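Local coordinates for protein TCR beta chain (PDB 6LIR) that forms the beta half of the chicken alpha-beta T-cell receptor and probably helps recognise peptide-MHC antigens through its variable domain, at residues I7-E12 and T108-N113; K112-I117 and G145-H150. All coordinates share one frame; numbering follows the deposited sequence.

Interaction 1. Residues I7-E12 and T108-N113; sequences ILVLKE and TVLGKN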
loop_
_atom_site.group_PDB
_atom_site.type_symbol
_atom_site.label_atom_id
_atom_site.label_comp_id
_atom_site.label_asym_id
_atom_site.label_seq_id
_atom_site.Cartn_x
_atom_site.Cartn_y
_atom_site.Cartn_z
ATOM N N ILE B 7 2.661 3.110 -13.240
ATOM C CA ILE B 7 2.734 1.694 -13.588
ATOM C C ILE B 7 3.375 1.552 -14.960
ATOM O O ILE B 7 3.079 2.324 -15.881
ATOM C CB ILE B 7 1.338 1.032 -13.595
ATOM C CG1 ILE B 7 0.689 1.085 -12.212
ATOM C CG2 ILE B 7 1.426 -0.408 -14.089
ATOM C CD1 ILE B 7 -0.678 0.440 -12.169
ATOM N N LEU B 8 4.250 0.556 -15.100
ATOM C CA LEU B 8 4.853 0.224 -16.382
ATOM C C LEU B 8 4.958 -1.289 -16.511
ATOM O O LEU B 8 5.347 -1.974 -15.561
ATOM C CB LEU B 8 6.239 0.861 -16.522
ATOM C CG LEU B 8 6.900 0.797 -17.901
ATOM C CD1 LEU B 8 6.140 1.643 -18.909
ATOM C CD2 LEU B 8 8.345 1.246 -17.807
ATOM N N VAL B 9 4.617 -1.803 -17.690
ATOM C CA VAL B 9 4.729 -3.225 -17.992
ATOM C C VAL B 9 5.572 -3.380 -19.249
ATOM O O VAL B 9 5.275 -2.767 -20.280
ATOM C CB VAL B 9 3.356 -3.892 -18.184
ATOM C CG1 VAL B 9 3.534 -5.381 -18.424
ATOM C CG2 VAL B 9 2.466 -3.638 -16.977
ATOM N N LEU B 10 6.610 -4.207 -19.169
ATOM C CA LEU B 10 7.529 -4.402 -20.277
ATOM C C LEU B 10 7.549 -5.864 -20.699
ATOM O O LEU B 10 7.193 -6.764 -19.934
ATOM C CB LEU B 10 8.953 -3.972 -19.906
ATOM C CG LEU B 10 9.176 -2.520 -19.503
ATOM C CD1 LEU B 10 10.637 -2.313 -19.173
ATOM C CD2 LEU B 10 8.724 -1.587 -20.617
ATOM N N LYS B 11 7.985 -6.082 -21.933
ATOM C CA LYS B 11 8.252 -7.410 -22.461
ATOM C C LYS B 11 9.739 -7.721 -22.342
ATOM O O LYS B 11 10.573 -6.829 -22.169
ATOM C CB LYS B 11 7.804 -7.533 -23.922
ATOM C CG LYS B 11 6.303 -7.737 -24.125
ATOM C CD LYS B 11 5.723 -6.659 -25.032
ATOM C CE LYS B 11 5.568 -5.370 -24.266
ATOM N NZ LYS B 11 4.966 -4.220 -25.019
ATOM N N GLU B 12 10.059 -9.011 -22.417
ATOM C CA GLU B 12 11.447 -9.445 -22.334
ATOM C C GLU B 12 12.276 -8.809 -23.444
ATOM O O GLU B 12 11.804 -8.633 -24.572
ATOM C CB GLU B 12 11.525 -10.968 -22.430
ATOM C CG GLU B 12 12.651 -11.595 -21.635
ATOM C CD GLU B 12 12.212 -12.852 -20.916
ATOM O OE1 GLU B 12 12.263 -12.877 -19.668
ATOM O OE2 GLU B 12 11.803 -13.814 -21.601
ATOM N N THR B 108 6.694 -4.294 -14.209
ATOM C CA THR B 108 6.601 -5.736 -14.374
ATOM C C THR B 108 7.165 -6.091 -15.740
ATOM O O THR B 108 6.771 -5.497 -16.750
ATOM C CB THR B 108 5.151 -6.226 -14.252
ATOM O OG1 THR B 108 4.516 -5.587 -13.137
ATOM C CG2 THR B 108 5.106 -7.732 -14.049
ATOM N N VAL B 109 8.085 -7.046 -15.774
ATOM C CA VAL B 109 8.663 -7.520 -17.024
ATOM C C VAL B 109 8.014 -8.851 -17.358
ATOM O O VAL B 109 8.114 -9.815 -16.588
ATOM C CB VAL B 109 10.188 -7.657 -16.928
ATOM C CG1 VAL B 109 10.735 -8.306 -18.191
ATOM C CG2 VAL B 109 10.826 -6.301 -16.705
ATOM N N LEU B 110 7.334 -8.901 -18.494
ATOM C CA LEU B 110 6.590 -10.072 -18.921
ATOM C C LEU B 110 7.361 -10.905 -19.942
ATOM O O LEU B 110 8.310 -10.450 -20.582
ATOM C CB LEU B 110 5.227 -9.663 -19.484
ATOM C CG LEU B 110 4.182 -9.379 -18.402
ATOM C CD1 LEU B 110 2.780 -9.597 -18.939
ATOM C CD2 LEU B 110 4.425 -10.235 -17.156
ATOM N N GLY B 111 6.925 -12.149 -20.070
ATOM C CA GLY B 111 7.379 -12.995 -21.155
ATOM C C GLY B 111 6.814 -12.533 -22.486
ATOM O O GLY B 111 5.695 -12.029 -22.570
ATOM N N LYS B 112 7.593 -12.711 -23.553
ATOM C CA LYS B 112 7.255 -12.120 -24.844
ATOM C C LYS B 112 6.114 -12.863 -25.519
ATOM O O LYS B 112 5.811 -12.606 -26.689
ATOM C CB LYS B 112 8.454 -12.188 -25.783
ATOM C CG LYS B 112 9.809 -12.264 -25.103
ATOM C CD LYS B 112 10.872 -12.606 -26.140
ATOM C CE LYS B 112 10.818 -11.631 -27.307
ATOM N NZ LYS B 112 12.046 -11.642 -28.154
ATOM N N ASN B 113 5.493 -13.774 -24.779
ATOM C CA ASN B 113 4.325 -14.550 -25.157
ATOM C C ASN B 113 3.082 -14.116 -24.404
ATOM O O ASN B 113 2.006 -14.011 -25.000
ATOM C CB ASN B 113 4.592 -16.026 -24.862
ATOM C CG ASN B 113 5.356 -16.205 -23.567
ATOM O OD1 ASN B 113 6.538 -15.875 -23.493
ATOM N ND2 ASN B 113 4.677 -16.684 -22.529
#
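V9 lays its CG1 methyl across the side chain of L110, with CG1 4.1 Å from L110 CG, the two branched groups meeting at a slant on the face of the sheet that also carries T108. The valine holds CG1 anti to its backbone N (chi1 -177°), which also brings this methyl to 3.6 Å from T108 O. On the other face L10 and V109 are neighbours in register, but touch lightly, L10 CB lying 4.4 Å from V109 CG2. Between the two layers of side chains the strands pair in parallel. T108 N donates to L8 O; L10 N then donates to T108 O at 2.7 Å in an almost straight bond (170°), and L110 N to L10 O at 2.6 Å. L10 thus uses both its N-H and its carbonyl on the neighbouring strand, bonding to T108 and L110 on either side of V109. CA-H groups of V9 and V109 lean on the same two acceptors, T108 O and L10 O. Past the strand ends the contact becomes aliphatic and more open: E12 CB sits 3.4 Å from K112 CG, while the charged ends stay apart, E12 OE2 and K112 NZ being separated by 6.9 Å. The V9 side also meets F206 and I116, and L10 packs on A16. A short N-terminal strand paired in parallel with the last strand of the domain is the A'-G arrangement typical of immunoglobulin V-set domains, here at the edge of the sheet that includes strands 84-91 and 28-34.

Interaction 2. Residues K112-I117 and G145-H150; sequences KNSEII and GFFPDH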
loop_
_atom_site.group_PDB
_atom_site.type_symbol
_atom_site.label_atom_id
_atom_site.label_comp_id
_atom_site.label_asym_id
_atom_site.label_seq_id
_atom_site.Cartn_x
_atom_site.Cartn_y
_atom_site.Cartn_z
ATOM N N LYS B 112 7.593 -12.711 -23.553
ATOM C CA LYS B 112 7.255 -12.120 -24.844
ATOM C C LYS B 112 6.114 -12.863 -25.519
ATOM O O LYS B 112 5.811 -12.606 -26.689
ATOM C CB LYS B 112 8.454 -12.188 -25.783
ATOM C CG LYS B 112 9.809 -12.264 -25.103
ATOM C CD LYS B 112 10.872 -12.606 -26.140
ATOM C CE LYS B 112 10.818 -11.631 -27.307
ATOM N NZ LYS B 112 12.046 -11.642 -28.154
ATOM N N ASN B 113 5.493 -13.774 -24.779
ATOM C CA ASN B 113 4.325 -14.550 -25.157
ATOM C C ASN B 113 3.082 -14.116 -24.404
ATOM O O ASN B 113 2.006 -14.011 -25.000
ATOM C CB ASN B 113 4.592 -16.026 -24.862
ATOM C CG ASN B 113 5.356 -16.205 -23.567
ATOM O OD1 ASN B 113 6.538 -15.875 -23.493
ATOM N ND2 ASN B 113 4.677 -16.684 -22.529
ATOM N N SER B 114 3.223 -13.835 -23.111
ATOM C CA SER B 114 2.088 -13.456 -22.286
ATOM C C SER B 114 1.566 -12.083 -22.688
ATOM O O SER B 114 2.337 -11.157 -22.956
ATOM C CB SER B 114 2.494 -13.447 -20.812
ATOM O OG SER B 114 2.270 -14.710 -20.210
ATOM N N GLU B 115 0.248 -11.955 -22.727
ATOM C CA GLU B 115 -0.385 -10.673 -22.979
ATOM C C GLU B 115 -0.935 -10.074 -21.691
ATOM O O GLU B 115 -1.180 -10.769 -20.702
ATOM C CB GLU B 115 -1.497 -10.805 -24.019
ATOM C CG GLU B 115 -1.050 -10.403 -25.412
ATOM C CD GLU B 115 -2.125 -9.667 -26.183
ATOM O OE1 GLU B 115 -1.828 -8.578 -26.718
ATOM O OE2 GLU B 115 -3.262 -10.177 -26.253
ATOM N N ILE B 116 -1.134 -8.761 -21.723
ATOM C CA ILE B 116 -1.785 -8.054 -20.626
ATOM C C ILE B 116 -3.291 -8.181 -20.796
ATOM O O ILE B 116 -3.826 -7.944 -21.885
ATOM C CB ILE B 116 -1.356 -6.578 -20.601
ATOM C CG1 ILE B 116 0.138 -6.450 -20.303
ATOM C CG2 ILE B 116 -2.185 -5.796 -19.594
ATOM C CD1 ILE B 116 0.723 -5.122 -20.740
ATOM N N ILE B 117 -3.982 -8.559 -19.726
ATOM C CA ILE B 117 -5.433 -8.695 -19.747
ATOM C C ILE B 117 -6.022 -7.623 -18.843
ATOM O O ILE B 117 -5.664 -7.530 -17.662
ATOM C CB ILE B 117 -5.877 -10.098 -19.311
ATOM C CG1 ILE B 117 -5.133 -11.163 -20.121
ATOM C CG2 ILE B 117 -7.376 -10.250 -19.481
ATOM C CD1 ILE B 117 -4.979 -12.482 -19.401
ATOM N N GLY B 145 -9.882 -10.893 -13.288
ATOM C CA GLY B 145 -9.604 -11.266 -14.655
ATOM C C GLY B 145 -8.341 -10.679 -15.241
ATOM O O GLY B 145 -8.071 -10.905 -16.428
ATOM N N PHE B 146 -7.559 -9.932 -14.463
ATOM C CA PHE B 146 -6.469 -9.149 -15.028
ATOM C C PHE B 146 -5.118 -9.832 -14.833
ATOM O O PHE B 146 -4.931 -10.672 -13.949
ATOM C CB PHE B 146 -6.438 -7.740 -14.423
ATOM C CG PHE B 146 -6.273 -7.710 -12.927
ATOM C CD1 PHE B 146 -5.013 -7.729 -12.352
ATOM C CD2 PHE B 146 -7.379 -7.631 -12.096
ATOM C CE1 PHE B 146 -4.858 -7.686 -10.982
ATOM C CE2 PHE B 146 -7.231 -7.587 -10.724
ATOM C CZ PHE B 146 -5.969 -7.616 -10.166
ATOM N N PHE B 147 -4.175 -9.459 -15.702
ATOM C CA PHE B 147 -2.796 -9.924 -15.715
ATOM C C PHE B 147 -1.939 -8.791 -16.268
ATOM O O PHE B 147 -2.293 -8.224 -17.317
ATOM C CB PHE B 147 -2.606 -11.187 -16.555
ATOM C CG PHE B 147 -1.249 -11.807 -16.405
ATOM C CD1 PHE B 147 -0.975 -12.654 -15.345
ATOM C CD2 PHE B 147 -0.243 -11.530 -17.314
ATOM C CE1 PHE B 147 0.276 -13.219 -15.198
ATOM C CE2 PHE B 147 1.010 -12.092 -17.172
ATOM C CZ PHE B 147 1.270 -12.938 -16.115
ATOM N N PRO B 148 -0.821 -8.431 -15.612
ATOM C CA PRO B 148 -0.222 -9.102 -14.454
ATOM C C PRO B 148 -0.803 -8.679 -13.107
ATOM O O PRO B 148 -1.827 -8.000 -13.055
ATOM C CB PRO B 148 1.257 -8.710 -14.547
ATOM C CG PRO B 148 1.314 -7.510 -15.451
ATOM C CD PRO B 148 -0.051 -7.242 -16.009
ATOM N N ASP B 149 -0.134 -9.096 -12.027
ATOM C CA ASP B 149 -0.701 -8.989 -10.688
ATOM C C ASP B 149 -0.905 -7.556 -10.212
ATOM O O ASP B 149 -1.694 -7.341 -9.286
ATOM C CB ASP B 149 0.198 -9.716 -9.689
ATOM C CG ASP B 149 1.550 -9.052 -9.539
ATOM O OD1 ASP B 149 2.052 -8.497 -10.537
ATOM O OD2 ASP B 149 2.112 -9.085 -8.422
ATOM N N HIS B 150 -0.231 -6.575 -10.804
ATOM C CA HIS B 150 -0.301 -5.215 -10.285
ATOM C C HIS B 150 -1.412 -4.411 -10.941
ATOM O O HIS B 150 -1.525 -4.368 -12.170
ATOM C CB HIS B 150 1.015 -4.461 -10.427
ATOM C CG HIS B 150 1.089 -3.263 -9.533
ATOM N ND1 HIS B 150 0.808 -1.987 -9.973
ATOM C CD2 HIS B 150 1.378 -3.152 -8.214
ATOM C CE1 HIS B 150 0.939 -1.139 -8.968
ATOM N NE2 HIS B 150 1.288 -1.819 -7.891
#
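I117 and F147 set their side chains obliquely against each other, the CD1 methyl of the isoleucine resting 3.9 Å from F147 CB. The phenylalanine ring extends away from its backbone N (chi1 -171°), back along the 112-117 segment, where S114 CB and E115 O come up to it at a slant; E115 O is 3.6 Å from F147 CD2. P148, which follows a cis peptide bond, places CB over the centre of one face of that ring. The other branch of I117, CG2, turns to G145 O at a close 3.2 Å, and I116 sends CG2 to F147 O while its CG1 reaches towards P148 CD. The backbones of I117 and F147 form a single antiparallel hydrogen-bonded pair: I117 N donates to F147 O at 3.0 Å and F147 N to I117 O at 3.1 Å. F146 directs its ring away from I117, towards Y179 and L181, and G145 and F146 together face Y179 in a G1 beta bulge. The linker is thus tied to the constant domain chiefly by two reciprocal backbone bonds, with modest apolar packing, side-chain carbons set against carbonyl oxygens and no charged pair between the two segments.

Overall arrangement
Interaction 1 lies within the variable domain, where a run of parallel backbone bonds knits two strands and mostly buried side chains cover both faces. Interaction 2 is smaller and more exposed: one isolated bridge fastens the linker to a turn of the constant domain, F147 supplying about a third of its buried surface and I117 about a quarter. The segments overlap in sequence at K112-N113, K112 touching only E12 across interaction 1, and the centres lie about 9 Å apart. The contacts also touch directly: L110 CD1 is 3.5 Å from F147 CE2, V9 packs on I116, and T108 on P148. Together they form part of an apolar seam between the domains, with the D149-R106 salt bridge adding a charged link.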